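Local coordinates for protein FAM179B (Mus musculus, PDB 5DN7) that binds microtubules and promotes their polymerization through its TOG domains, of which this chain is the second, and takes part in building primary cilia, at residues L18-I23 with V65-L70; Q42-L47 with H84-V89; S78-V83 with K120-Q125. One frame throughout, in Å; residues are numbered along the deposited sequence.

Contact 1 (L18-I23 with V65-L70); sequences LKFEII and VGFISL
Phe20 lies with one ring face against the backbone of helix 61-74, at Gly66 and Phe67. Phe67 N sits over the ring centre, 3.7 Å from Phe20 CG. Gly66 is nearer the rim, with its CA 3.5 Å from Phe20 CE1. Gly66 has no side chain, and that is what lets the ring come so close to the helix. The opposite face of the Phe20 ring carries CG of Lys19 from its own loop.

The tight part of the contact takes in this ring and the isoleucines beside it. Phe20 CE2 lies 4.0 Å from Leu70 CD2. Ile22 CD1 stands over one face of the Phe67 ring, a CH-pi contact 3.9 Å from the centroid and 19° off the ring normal. Ile23 CD1 meets the same ring at its edge, in plane, 3.7 Å from Phe67 CE1. Ile23 also reaches Leu70 tip to tip, Ile23 CD1 to Leu70 CD2 at 3.5 Å. In Phe67, CG is anti to the backbone N (chi1 -171°), which turns one face of the ring to Ile22 and an edge to Ile23.

The loop 18-23 begins the first predicted HEAT repeat of this TOG domain, and helix 61-74 belongs to the next. A type II turn runs from Leu18 to Glu21. Ile22 and Ile23 then form a classic beta bulge opposite Lys19, whose O accepts from both of their N atoms. The bulge probably helps turn both isoleucines toward the helix. Leu47 and Leu51 of helix 40-52 pack on Phe67 as well.

The loose side belongs to Leu18 and Glu21 on the loop and to Val65 and Ser69 on the helix, all exposed.

Contact 2 (Q42-L47 with H84-V89); sequences QAVEEL and HGTLQV
Val44 and Gly85 make the closest contact between the two segments, a methyl on a peptide group. Val44 CG1 presses on the backbone of helix 80-97, 3.3 Å from Gly85 C. CG1 of Val44 is anti to the backbone N (chi1 175°), which points this branch at the helix opposite. Gly85 has no side chain, and a CB there would point at Val44, so the methyl can rest on the peptide. Val44 CG1 also lies 3.5 Å from Thr86 N. A second methyl meets backbone in the other direction, with Val89 CG2 3.6 Å from Val44 O.

The apolar side-chain pairs centre on Val89, one turn beyond Gly85. It uses its two methyls on different partners. Val89 CG2 packs against Val44 CG1 at 4.1 Å. Val89 CG1 meets Leu47 CD2 at 4.2 Å, a looser contact.

The helix segments run nearly parallel, with 11° between their directions and axes 9.0 Å apart at the closest approach. They lie in consecutive predicted HEAT repeats, HEAT 4 and HEAT 5. Equivalent helices stacked side by side in this way are how HEAT repeats build a solenoid, here that of the TOG domain. Leu71 of helix 61-74 packs on Thr86 and Val89, and Leu31 of helix 25-32 packs on Val44.

The polar link across the contact is a water lying between the helices. It can donate to Glu45 OE1, 3.2 Å from the water O, and weakly to Gly85 O, 3.3 Å from the water O. It has more acceptors in reach than protons, so not every bond can form at once. Thr86 OG1 bonds within its own helix instead, to Val82 O.

Contact 3 (S78-V83 with K120-Q125); sequences SNFKVV and KLVIKQ
Two helix starts meet here, those of helices 80-97 and 121-138, in consecutive predicted HEAT repeats of the TOG solenoid. Asn79 and Lys120 hold the N-cap positions. Asn79 OD1 accepts weakly from Lys81 N, while Lys120 sends its side chain across to the neighbouring helix.

Lys120 sets CD over one face of the Phe80 ring, toward the rim, and the two side chains cross at about a right angle. Lys120 CD sits 3.8 Å from the centroid of the Phe80 ring and 27° off the normal, a CH-pi contact. Lys120 CE follows, 3.7 Å from Phe80 CG. The opposite face carries CG of Lys81. Val122 CG2 meets the ring at its edge, 4.1 Å from Phe80 CE2.

Deeper in, Ile123 CD1 touches Phe80 O at 3.9 Å and Val83 CG1 at 4.0 Å. His84 and Leu87 continue the packing around Ile123.

The lysine serves the interface through its methylenes. The bend at chi4 (61°) turns NZ aside from the ring, toward a long, weak ion pair with Asp118. Its charge can therefore probably stay near the surface while CD and CE pack against the ring.

The three contacts lie near the N-terminal end of the TOG solenoid. Contact 1 joins the loop before helix 25-32 to helix 61-74. Contact 2 pairs helices 40-52 and 80-97, and contact 3 pairs helices 80-97 and 121-138. Contacts 1 and 2 have centres 14 Å apart and touch. Contacts 2 and 3 also touch, with centres 11 Å apart. Contacts 1 and 3 do not touch, and their centres are 22 Å apart. Along the chain, contact 2 interleaves with both others, while contact 1 closes before contact 3 opens. Through the shared helix 80-97, contacts 2 and 3 join the predicted repeats HEAT 4, 5 and 6 of this microtubule-regulating domain.

Contact 1 (L18-I23 with V65-L70)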
ATOM      1  N   LEU A  18     -14.087 -25.610 -15.068  1.00 45.76           N
ATOM      2  CA  LEU A  18     -13.728 -24.426 -14.287  1.00 48.37           C
ATOM      3  C   LEU A  18     -12.224 -24.246 -14.125  1.00 50.18           C
ATOM      4  O   LEU A  18     -11.558 -25.037 -13.444  1.00 53.22           O
ATOM      5  CB  LEU A  18     -14.365 -24.483 -12.902  1.00 51.77           C
ATOM      6  CG  LEU A  18     -15.866 -24.257 -12.770  1.00 55.18           C
ATOM      7  CD1 LEU A  18     -16.186 -23.960 -11.312  1.00 50.40           C
ATOM      8  CD2 LEU A  18     -16.357 -23.136 -13.676  1.00 50.85           C
ATOM      9  N   LYS A  19     -11.695 -23.197 -14.746  1.00 50.57           N
ATOM     10  CA  LYS A  19     -10.287 -22.831 -14.600  1.00 55.37           C
ATOM     11  C   LYS A  19     -10.030 -22.363 -13.169  1.00 56.70           C
ATOM     12  O   LYS A  19     -10.836 -21.612 -12.601  1.00 49.72           O
ATOM     13  CB  LYS A  19      -9.907 -21.735 -15.601  1.00 56.05           C
ATOM     14  CG  LYS A  19      -8.425 -21.445 -15.681  1.00 58.78           C
ATOM     15  CD  LYS A  19      -7.679 -22.564 -16.394  1.00 63.17           C
ATOM     16  CE  LYS A  19      -6.190 -22.257 -16.475  1.00 58.69           C
ATOM     17  NZ  LYS A  19      -5.479 -23.206 -17.361  1.00 57.75           N
ATOM     18  N   PHE A  20      -8.928 -22.830 -12.582  1.00 57.69           N
ATOM     19  CA  PHE A  20      -8.600 -22.524 -11.187  1.00 55.89           C
ATOM     20  C   PHE A  20      -9.734 -22.884 -10.226  1.00 57.29           C
ATOM     21  O   PHE A  20      -9.781 -22.360  -9.107  1.00 60.38           O
ATOM     22  CB  PHE A  20      -8.260 -21.037 -11.025  1.00 45.65           C
ATOM     23  CG  PHE A  20      -7.270 -20.529 -12.030  1.00 50.85           C
ATOM     24  CD1 PHE A  20      -6.072 -21.190 -12.238  1.00 49.54           C
ATOM     25  CD2 PHE A  20      -7.546 -19.390 -12.779  1.00 56.01           C
ATOM     26  CE1 PHE A  20      -5.158 -20.727 -13.164  1.00 49.95           C
ATOM     27  CE2 PHE A  20      -6.635 -18.921 -13.717  1.00 56.13           C
ATOM     28  CZ  PHE A  20      -5.440 -19.589 -13.909  1.00 50.32           C
ATOM     29  N   GLU A  21     -10.639 -23.762 -10.667  1.00 55.88           N
ATOM     30  CA  GLU A  21     -11.851 -24.129  -9.913  1.00 59.24           C
ATOM     31  C   GLU A  21     -12.839 -22.966  -9.766  1.00 48.47           C
ATOM     32  O   GLU A  21     -13.782 -23.049  -8.981  1.00 50.63           O
ATOM     33  CB  GLU A  21     -11.490 -24.651  -8.514  1.00 63.57           C
ATOM     34  CG  GLU A  21     -10.395 -25.694  -8.476  1.00 70.24           C
ATOM     35  CD  GLU A  21     -10.862 -27.003  -7.868  1.00 74.92           C
ATOM     36  OE1 GLU A  21     -12.089 -27.185  -7.705  1.00 79.87           O
ATOM     37  OE2 GLU A  21     -10.000 -27.844  -7.544  1.00 71.73           O
ATOM     38  N   ILE A  22     -12.628 -21.891 -10.518  1.00 36.45           N
ATOM     39  CA  ILE A  22     -13.442 -20.688 -10.364  1.00 42.94           C
ATOM     40  C   ILE A  22     -14.016 -20.197 -11.693  1.00 46.82           C
ATOM     41  O   ILE A  22     -15.213 -19.944 -11.804  1.00 50.86           O
ATOM     42  CB  ILE A  22     -12.625 -19.537  -9.722  1.00 39.48           C
ATOM     43  CG1 ILE A  22     -11.808 -20.052  -8.534  1.00 38.11           C
ATOM     44  CG2 ILE A  22     -13.547 -18.413  -9.283  1.00 40.93           C
ATOM     45  CD1 ILE A  22     -10.654 -19.153  -8.139  1.00 43.99           C
ATOM     46  N   ILE A  23     -13.156 -20.072 -12.699  1.00 46.96           N
ATOM     47  CA  ILE A  23     -13.526 -19.423 -13.949  1.00 39.97           C
ATOM     48  C   ILE A  23     -13.897 -20.403 -15.054  1.00 39.71           C
ATOM     49  O   ILE A  23     -13.082 -21.228 -15.449  1.00 41.45           O
ATOM     50  CB  ILE A  23     -12.380 -18.547 -14.475  1.00 40.77           C
ATOM     51  CG1 ILE A  23     -11.695 -17.803 -13.328  1.00 34.07           C
ATOM     52  CG2 ILE A  23     -12.886 -17.586 -15.538  1.00 40.84           C
ATOM     53  CD1 ILE A  23     -10.421 -17.115 -13.755  1.00 31.69           C
ATOM     54  N   VAL A  65      -3.167 -19.933  -6.378  1.00 33.80           N
ATOM     55  CA  VAL A  65      -1.928 -19.390  -6.937  1.00 37.03           C
ATOM     56  C   VAL A  65      -2.111 -19.048  -8.418  1.00 34.43           C
ATOM     57  O   VAL A  65      -1.702 -17.963  -8.889  1.00 32.55           O
ATOM     58  CB  VAL A  65      -0.742 -20.385  -6.776  1.00 40.03           C
ATOM     59  CG1 VAL A  65       0.504 -19.879  -7.498  1.00 36.72           C
ATOM     60  CG2 VAL A  65      -0.430 -20.615  -5.312  1.00 30.84           C
ATOM     61  N   GLY A  66      -2.728 -19.969  -9.156  1.00 34.99           N
ATOM     62  CA  GLY A  66      -3.032 -19.692 -10.551  1.00 35.92           C
ATOM     63  C   GLY A  66      -3.887 -18.440 -10.736  1.00 33.80           C
ATOM     64  O   GLY A  66      -3.546 -17.548 -11.515  1.00 34.56           O
ATOM     65  N   PHE A  67      -4.990 -18.378  -9.997  1.00 27.90           N
ATOM     66  CA  PHE A  67      -5.941 -17.269 -10.059  1.00 27.62           C
ATOM     67  C   PHE A  67      -5.267 -15.928  -9.790  1.00 25.37           C
ATOM     68  O   PHE A  67      -5.420 -14.967 -10.547  1.00 25.66           O
ATOM     69  CB  PHE A  67      -7.064 -17.508  -9.045  1.00 32.38           C
ATOM     70  CG  PHE A  67      -8.218 -16.542  -9.161  1.00 37.68           C
ATOM     71  CD1 PHE A  67      -8.943 -16.441 -10.336  1.00 41.51           C
ATOM     72  CD2 PHE A  67      -8.599 -15.771  -8.085  1.00 32.15           C
ATOM     73  CE1 PHE A  67     -10.007 -15.561 -10.442  1.00 36.41           C
ATOM     74  CE2 PHE A  67      -9.663 -14.899  -8.188  1.00 35.92           C
ATOM     75  CZ  PHE A  67     -10.365 -14.795  -9.369  1.00 32.83           C
ATOM     76  N   ILE A  68      -4.517 -15.879  -8.697  1.00 24.64           N
ATOM     77  CA  ILE A  68      -3.822 -14.663  -8.318  1.00 31.71           C
ATOM     78  C   ILE A  68      -2.818 -14.286  -9.412  1.00 29.98           C
ATOM     79  O   ILE A  68      -2.661 -13.107  -9.730  1.00 31.24           O
ATOM     80  CB  ILE A  68      -3.123 -14.819  -6.946  1.00 33.39           C
ATOM     81  CG1 ILE A  68      -4.166 -14.779  -5.827  1.00 33.58           C
ATOM     82  CG2 ILE A  68      -2.104 -13.718  -6.726  1.00 33.21           C
ATOM     83  CD1 ILE A  68      -3.699 -15.356  -4.515  1.00 28.47           C
ATOM     84  N   SER A  69      -2.181 -15.291 -10.013  1.00 29.67           N
ATOM     85  CA  SER A  69      -1.255 -15.069 -11.128  1.00 27.03           C
ATOM     86  C   SER A  69      -1.959 -14.384 -12.317  1.00 30.45           C
ATOM     87  O   SER A  69      -1.465 -13.402 -12.902  1.00 30.53           O
ATOM     88  CB  SER A  69      -0.641 -16.414 -11.540  1.00 35.44           C
ATOM     89  OG  SER A  69       0.366 -16.267 -12.521  1.00 43.90           O
ATOM     90  N   LEU A  70      -3.140 -14.892 -12.645  1.00 28.21           N
ATOM     91  CA  LEU A  70      -3.995 -14.290 -13.658  1.00 29.19           C
ATOM     92  C   LEU A  70      -4.304 -12.817 -13.353  1.00 33.74           C
ATOM     93  O   LEU A  70      -4.139 -11.940 -14.219  1.00 35.01           O
ATOM     94  CB  LEU A  70      -5.301 -15.071 -13.772  1.00 30.36           C
ATOM     95  CG  LEU A  70      -6.277 -14.490 -14.783  1.00 40.33           C
ATOM     96  CD1 LEU A  70      -5.657 -14.583 -16.172  1.00 44.93           C
ATOM     97  CD2 LEU A  70      -7.597 -15.217 -14.729  1.00 43.26           C
TER

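Contact 2 (Q42-L47 with H84-V89)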
ATOM      1  N   GLN A  42     -15.875  -6.014 -19.155  1.00 52.44           N
ATOM      2  CA  GLN A  42     -17.079  -6.755 -18.881  1.00 54.17           C
ATOM      3  C   GLN A  42     -16.764  -8.142 -18.349  1.00 49.32           C
ATOM      4  O   GLN A  42     -17.392  -8.570 -17.423  1.00 50.82           O
ATOM      5  CB  GLN A  42     -17.982  -6.822 -20.118  1.00 61.80           C
ATOM      6  CG  GLN A  42     -18.875  -8.048 -20.165  1.00 68.96           C
ATOM      7  CD  GLN A  42     -20.112  -7.878 -19.333  1.00 74.12           C
ATOM      8  OE1 GLN A  42     -20.341  -6.801 -18.777  1.00 79.02           O
ATOM      9  NE2 GLN A  42     -20.933  -8.935 -19.243  1.00 67.85           N
ATOM     10  N   ALA A  43     -15.777  -8.809 -18.931  1.00 42.84           N
ATOM     11  CA  ALA A  43     -15.310 -10.111 -18.478  1.00 41.15           C
ATOM     12  C   ALA A  43     -14.862 -10.029 -17.016  1.00 32.74           C
ATOM     13  O   ALA A  43     -15.277 -10.835 -16.179  1.00 37.52           O
ATOM     14  CB  ALA A  43     -14.194 -10.596 -19.352  1.00 37.43           C
ATOM     15  N   VAL A  44     -14.026  -9.040 -16.724  1.00 29.47           N
ATOM     16  CA  VAL A  44     -13.559  -8.782 -15.376  1.00 36.66           C
ATOM     17  C   VAL A  44     -14.719  -8.582 -14.376  1.00 40.44           C
ATOM     18  O   VAL A  44     -14.686  -9.098 -13.240  1.00 35.62           O
ATOM     19  CB  VAL A  44     -12.638  -7.543 -15.355  1.00 36.19           C
ATOM     20  CG1 VAL A  44     -12.234  -7.201 -13.928  1.00 33.44           C
ATOM     21  CG2 VAL A  44     -11.414  -7.772 -16.215  1.00 34.36           C
ATOM     22  N   GLU A  45     -15.749  -7.849 -14.784  1.00 38.08           N
ATOM     23  CA  GLU A  45     -16.839  -7.614 -13.848  1.00 37.43           C
ATOM     24  C   GLU A  45     -17.674  -8.885 -13.643  1.00 37.84           C
ATOM     25  O   GLU A  45     -18.147  -9.171 -12.532  1.00 37.47           O
ATOM     26  CB  GLU A  45     -17.711  -6.464 -14.317  1.00 46.33           C
ATOM     27  CG  GLU A  45     -19.046  -6.439 -13.651  1.00 59.71           C
ATOM     28  CD  GLU A  45     -19.039  -5.474 -12.499  1.00 73.93           C
ATOM     29  OE1 GLU A  45     -17.929  -5.006 -12.152  1.00 75.42           O
ATOM     30  OE2 GLU A  45     -20.118  -5.203 -11.925  1.00 80.50           O
ATOM     31  N   GLU A  46     -17.839  -9.652 -14.718  1.00 44.21           N
ATOM     32  CA  GLU A  46     -18.409 -10.996 -14.625  1.00 50.79           C
ATOM     33  C   GLU A  46     -17.661 -11.822 -13.568  1.00 47.18           C
ATOM     34  O   GLU A  46     -18.271 -12.421 -12.674  1.00 47.06           O
ATOM     35  CB  GLU A  46     -18.345 -11.688 -15.987  1.00 55.47           C
ATOM     36  CG  GLU A  46     -19.634 -12.352 -16.440  1.00 67.74           C
ATOM     37  CD  GLU A  46     -19.634 -12.639 -17.939  1.00 75.53           C
ATOM     38  OE1 GLU A  46     -19.705 -11.674 -18.735  1.00 77.54           O
ATOM     39  OE2 GLU A  46     -19.546 -13.826 -18.325  1.00 78.38           O
ATOM     40  N   LEU A  47     -16.334 -11.830 -13.683  1.00 36.43           N
ATOM     41  CA  LEU A  47     -15.464 -12.488 -12.721  1.00 31.78           C
ATOM     42  C   LEU A  47     -15.762 -12.036 -11.299  1.00 35.50           C
ATOM     43  O   LEU A  47     -15.887 -12.859 -10.396  1.00 38.02           O
ATOM     44  CB  LEU A  47     -14.000 -12.222 -13.063  1.00 28.74           C
ATOM     45  CG  LEU A  47     -12.984 -12.946 -12.182  1.00 31.65           C
ATOM     46  CD1 LEU A  47     -13.372 -14.408 -12.036  1.00 29.12           C
ATOM     47  CD2 LEU A  47     -11.578 -12.803 -12.786  1.00 29.58           C
ATOM     48  N   HIS A  84      -8.590  -1.276 -12.945  1.00 26.01           N
ATOM     49  CA  HIS A  84      -9.512  -0.941 -11.865  1.00 24.84           C
ATOM     50  C   HIS A  84     -10.408  -2.125 -11.517  1.00 26.62           C
ATOM     51  O   HIS A  84     -10.521  -2.508 -10.336  1.00 28.11           O
ATOM     52  CB  HIS A  84     -10.370   0.283 -12.236  1.00 23.23           C
ATOM     53  CG  HIS A  84     -11.436   0.592 -11.230  1.00 29.09           C
ATOM     54  ND1 HIS A  84     -12.758   0.247 -11.416  1.00 29.40           N
ATOM     55  CD2 HIS A  84     -11.366   1.177 -10.009  1.00 29.04           C
ATOM     56  CE1 HIS A  84     -13.459   0.615 -10.357  1.00 31.04           C
ATOM     57  NE2 HIS A  84     -12.640   1.181  -9.485  1.00 27.18           N
ATOM     58  N   GLY A  85     -11.024  -2.717 -12.538  1.00 21.81           N
ATOM     59  CA  GLY A  85     -11.877  -3.874 -12.323  1.00 22.48           C
ATOM     60  C   GLY A  85     -11.133  -5.062 -11.722  1.00 24.79           C
ATOM     61  O   GLY A  85     -11.652  -5.780 -10.855  1.00 25.92           O
ATOM     62  N   THR A  86      -9.907  -5.282 -12.185  1.00 22.14           N
ATOM     63  CA  THR A  86      -9.100  -6.377 -11.656  1.00 21.30           C
ATOM     64  C   THR A  86      -8.803  -6.121 -10.180  1.00 23.94           C
ATOM     65  O   THR A  86      -8.937  -7.017  -9.377  1.00 25.03           O
ATOM     66  CB  THR A  86      -7.796  -6.542 -12.426  1.00 22.29           C
ATOM     67  OG1 THR A  86      -8.081  -6.734 -13.818  1.00 30.45           O
ATOM     68  CG2 THR A  86      -7.010  -7.727 -11.903  1.00 23.44           C
ATOM     69  N   LEU A  87      -8.426  -4.893  -9.836  1.00 19.64           N
ATOM     70  CA  LEU A  87      -8.195  -4.512  -8.444  1.00 21.87           C
ATOM     71  C   LEU A  87      -9.427  -4.750  -7.591  1.00 21.94           C
ATOM     72  O   LEU A  87      -9.312  -5.176  -6.448  1.00 18.94           O
ATOM     73  CB  LEU A  87      -7.763  -3.051  -8.333  1.00 17.59           C
ATOM     74  CG  LEU A  87      -6.316  -2.784  -8.721  1.00 18.46           C
ATOM     75  CD1 LEU A  87      -6.005  -1.301  -8.729  1.00 16.66           C
ATOM     76  CD2 LEU A  87      -5.399  -3.528  -7.741  1.00 16.52           C
ATOM     77  N   GLN A  88     -10.608  -4.483  -8.142  1.00 21.05           N
ATOM     78  CA  GLN A  88     -11.829  -4.832  -7.423  1.00 20.09           C
ATOM     79  C   GLN A  88     -11.971  -6.346  -7.194  1.00 24.20           C
ATOM     80  O   GLN A  88     -12.362  -6.809  -6.097  1.00 24.99           O
ATOM     81  CB  GLN A  88     -13.033  -4.309  -8.175  1.00 23.23           C
ATOM     82  CG  GLN A  88     -13.192  -2.824  -8.043  1.00 24.37           C
ATOM     83  CD  GLN A  88     -14.467  -2.367  -8.659  1.00 29.84           C
ATOM     84  OE1 GLN A  88     -14.724  -2.633  -9.833  1.00 29.24           O
ATOM     85  NE2 GLN A  88     -15.294  -1.687  -7.871  1.00 32.34           N
ATOM     86  N   VAL A  89     -11.650  -7.123  -8.226  1.00 21.27           N
ATOM     87  CA  VAL A  89     -11.656  -8.576  -8.061  1.00 23.39           C
ATOM     88  C   VAL A  89     -10.663  -9.040  -6.976  1.00 23.67           C
ATOM     89  O   VAL A  89     -10.973  -9.883  -6.150  1.00 30.05           O
ATOM     90  CB  VAL A  89     -11.343  -9.269  -9.386  1.00 25.91           C
ATOM     91  CG1 VAL A  89     -10.978 -10.731  -9.150  1.00 23.32           C
ATOM     92  CG2 VAL A  89     -12.542  -9.131 -10.326  1.00 26.17           C
TER
HETATM   93  O   HOH W   1     -14.886  -5.675 -11.537  1.00 44.91           O

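Contact 3 (S78-V83 with K120-Q125)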
ATOM      1  N   SER A  78      -3.039  -2.005 -20.483  1.00 29.98           N
ATOM      2  CA  SER A  78      -2.851  -0.586 -20.791  1.00 45.46           C
ATOM      3  C   SER A  78      -4.085   0.223 -20.460  1.00 44.88           C
ATOM      4  O   SER A  78      -3.999   1.427 -20.245  1.00 49.77           O
ATOM      5  CB  SER A  78      -2.493  -0.374 -22.268  1.00 50.82           C
ATOM      6  OG  SER A  78      -1.215  -0.909 -22.567  1.00 60.37           O
ATOM      7  N   ASN A  79      -5.234  -0.442 -20.438  1.00 38.99           N
ATOM      8  CA  ASN A  79      -6.490   0.209 -20.133  1.00 36.63           C
ATOM      9  C   ASN A  79      -6.763   0.249 -18.635  1.00 35.88           C
ATOM     10  O   ASN A  79      -7.011  -0.786 -18.025  1.00 35.68           O
ATOM     11  CB  ASN A  79      -7.632  -0.501 -20.858  1.00 45.67           C
ATOM     12  CG  ASN A  79      -8.991   0.017 -20.450  1.00 56.74           C
ATOM     13  OD1 ASN A  79      -9.148   1.194 -20.117  1.00 57.47           O
ATOM     14  ND2 ASN A  79      -9.995  -0.854 -20.494  1.00 64.65           N
ATOM     15  N   PHE A  80      -6.758   1.450 -18.056  1.00 37.05           N
ATOM     16  CA  PHE A  80      -6.857   1.589 -16.599  1.00 36.56           C
ATOM     17  C   PHE A  80      -8.177   1.090 -16.050  1.00 22.87           C
ATOM     18  O   PHE A  80      -8.268   0.857 -14.861  1.00 35.68           O
ATOM     19  CB  PHE A  80      -6.655   3.045 -16.150  1.00 30.32           C
ATOM     20  CG  PHE A  80      -7.883   3.898 -16.285  1.00 35.47           C
ATOM     21  CD1 PHE A  80      -8.190   4.506 -17.491  1.00 40.83           C
ATOM     22  CD2 PHE A  80      -8.731   4.093 -15.204  1.00 31.60           C
ATOM     23  CE1 PHE A  80      -9.338   5.302 -17.616  1.00 46.72           C
ATOM     24  CE2 PHE A  80      -9.864   4.869 -15.315  1.00 34.84           C
ATOM     25  CZ  PHE A  80     -10.173   5.482 -16.518  1.00 37.48           C
ATOM     26  N   LYS A  81      -9.198   0.944 -16.892  1.00 24.20           N
ATOM     27  CA  LYS A  81     -10.503   0.474 -16.417  1.00 32.91           C
ATOM     28  C   LYS A  81     -10.472  -1.035 -16.163  1.00 33.00           C
ATOM     29  O   LYS A  81     -11.144  -1.548 -15.243  1.00 34.05           O
ATOM     30  CB  LYS A  81     -11.604   0.822 -17.419  1.00 34.62           C
ATOM     31  CG  LYS A  81     -11.751   2.322 -17.694  1.00 37.46           C
ATOM     32  CD  LYS A  81     -12.643   2.587 -18.909  1.00 38.75           C
ATOM     33  CE  LYS A  81     -12.965   4.075 -19.060  1.00 39.92           C
ATOM     34  NZ  LYS A  81     -13.374   4.432 -20.458  1.00 43.77           N
ATOM     35  N   VAL A  82      -9.691  -1.733 -16.986  1.00 29.04           N
ATOM     36  CA  VAL A  82      -9.387  -3.139 -16.756  1.00 33.13           C
ATOM     37  C   VAL A  82      -8.588  -3.291 -15.466  1.00 30.89           C
ATOM     38  O   VAL A  82      -8.898  -4.136 -14.643  1.00 28.12           O
ATOM     39  CB  VAL A  82      -8.600  -3.759 -17.924  1.00 28.86           C
ATOM     40  CG1 VAL A  82      -8.143  -5.159 -17.561  1.00 28.80           C
ATOM     41  CG2 VAL A  82      -9.460  -3.794 -19.173  1.00 29.05           C
ATOM     42  N   VAL A  83      -7.572  -2.455 -15.291  1.00 25.69           N
ATOM     43  CA  VAL A  83      -6.798  -2.481 -14.061  1.00 27.35           C
ATOM     44  C   VAL A  83      -7.707  -2.270 -12.850  1.00 26.31           C
ATOM     45  O   VAL A  83      -7.628  -3.014 -11.871  1.00 26.28           O
ATOM     46  CB  VAL A  83      -5.691  -1.414 -14.074  1.00 26.06           C
ATOM     47  CG1 VAL A  83      -4.980  -1.376 -12.735  1.00 21.94           C
ATOM     48  CG2 VAL A  83      -4.711  -1.695 -15.192  1.00 28.06           C
ATOM     49  N   LYS A 120      -4.269   7.503 -10.598  1.00 23.07           N
ATOM     50  CA  LYS A 120      -5.705   7.717 -10.735  1.00 28.44           C
ATOM     51  C   LYS A 120      -6.430   7.426  -9.438  1.00 28.52           C
ATOM     52  O   LYS A 120      -6.156   6.425  -8.764  1.00 25.80           O
ATOM     53  CB  LYS A 120      -6.279   6.868 -11.877  1.00 25.81           C
ATOM     54  CG  LYS A 120      -5.748   7.290 -13.254  1.00 24.36           C
ATOM     55  CD  LYS A 120      -6.328   6.435 -14.363  1.00 22.52           C
ATOM     56  CE  LYS A 120      -5.904   6.944 -15.758  1.00 36.97           C
ATOM     57  NZ  LYS A 120      -4.427   6.916 -15.971  1.00 37.46           N
ATOM     58  N   LEU A 121      -7.356   8.311  -9.093  1.00 21.14           N
ATOM     59  CA  LEU A 121      -8.079   8.179  -7.856  1.00 20.58           C
ATOM     60  C   LEU A 121      -8.862   6.863  -7.765  1.00 18.82           C
ATOM     61  O   LEU A 121      -8.896   6.269  -6.695  1.00 23.04           O
ATOM     62  CB  LEU A 121      -9.007   9.386  -7.661  1.00 27.01           C
ATOM     63  CG  LEU A 121      -9.814   9.491  -6.368  1.00 33.53           C
ATOM     64  CD1 LEU A 121      -9.988  10.961  -5.936  1.00 29.19           C
ATOM     65  CD2 LEU A 121     -11.190   8.828  -6.544  1.00 34.37           C
ATOM     66  N   VAL A 122      -9.496   6.388  -8.836  1.00 18.52           N
ATOM     67  CA  VAL A 122     -10.270   5.131  -8.696  1.00 24.95           C
ATOM     68  C   VAL A 122      -9.342   3.937  -8.330  1.00 21.24           C
ATOM     69  O   VAL A 122      -9.644   3.072  -7.451  1.00 30.50           O
ATOM     70  CB  VAL A 122     -11.093   4.807  -9.986  1.00 22.49           C
ATOM     71  CG1 VAL A 122     -12.369   5.663 -10.057  1.00 21.01           C
ATOM     72  CG2 VAL A 122     -10.257   4.978 -11.222  1.00 20.79           C
ATOM     73  N   ILE A 123      -8.175   3.948  -8.967  1.00 17.48           N
ATOM     74  CA  ILE A 123      -7.138   2.979  -8.690  1.00 18.51           C
ATOM     75  C   ILE A 123      -6.714   3.053  -7.226  1.00 19.45           C
ATOM     76  O   ILE A 123      -6.792   2.059  -6.517  1.00 19.56           O
ATOM     77  CB  ILE A 123      -5.931   3.192  -9.619  1.00 16.84           C
ATOM     78  CG1 ILE A 123      -6.345   2.895 -11.056  1.00 21.49           C
ATOM     79  CG2 ILE A 123      -4.759   2.318  -9.208  1.00 16.16           C
ATOM     80  CD1 ILE A 123      -7.167   1.647 -11.193  1.00 22.06           C
ATOM     81  N   LYS A 124      -6.292   4.235  -6.786  1.00 20.33           N
ATOM     82  CA  LYS A 124      -5.893   4.467  -5.402  1.00 21.38           C
ATOM     83  C   LYS A 124      -6.980   4.054  -4.386  1.00 19.51           C
ATOM     84  O   LYS A 124      -6.661   3.497  -3.329  1.00 19.74           O
ATOM     85  CB  LYS A 124      -5.514   5.934  -5.206  1.00 18.87           C
ATOM     86  CG  LYS A 124      -5.127   6.263  -3.781  1.00 21.29           C
ATOM     87  CD  LYS A 124      -4.529   7.659  -3.661  1.00 34.96           C
ATOM     88  CE  LYS A 124      -4.458   8.061  -2.188  1.00 44.24           C
ATOM     89  NZ  LYS A 124      -4.208   9.538  -1.971  1.00 45.60           N
ATOM     90  N   GLN A 125      -8.251   4.288  -4.709  1.00 15.60           N
ATOM     91  CA  GLN A 125      -9.349   3.792  -3.872  1.00 18.02           C
ATOM     92  C   GLN A 125      -9.208   2.282  -3.664  1.00 21.78           C
ATOM     93  O   GLN A 125      -9.206   1.772  -2.517  1.00 19.21           O
ATOM     94  CB  GLN A 125     -10.716   4.083  -4.495  1.00 17.01           C
ATOM     95  CG  GLN A 125     -11.276   5.448  -4.195  1.00 34.77           C
ATOM     96  CD  GLN A 125     -12.547   5.737  -4.981  1.00 36.86           C
ATOM     97  OE1 GLN A 125     -12.977   4.928  -5.813  1.00 38.51           O
ATOM     98  NE2 GLN A 125     -13.140   6.907  -4.743  1.00 38.81           N
TER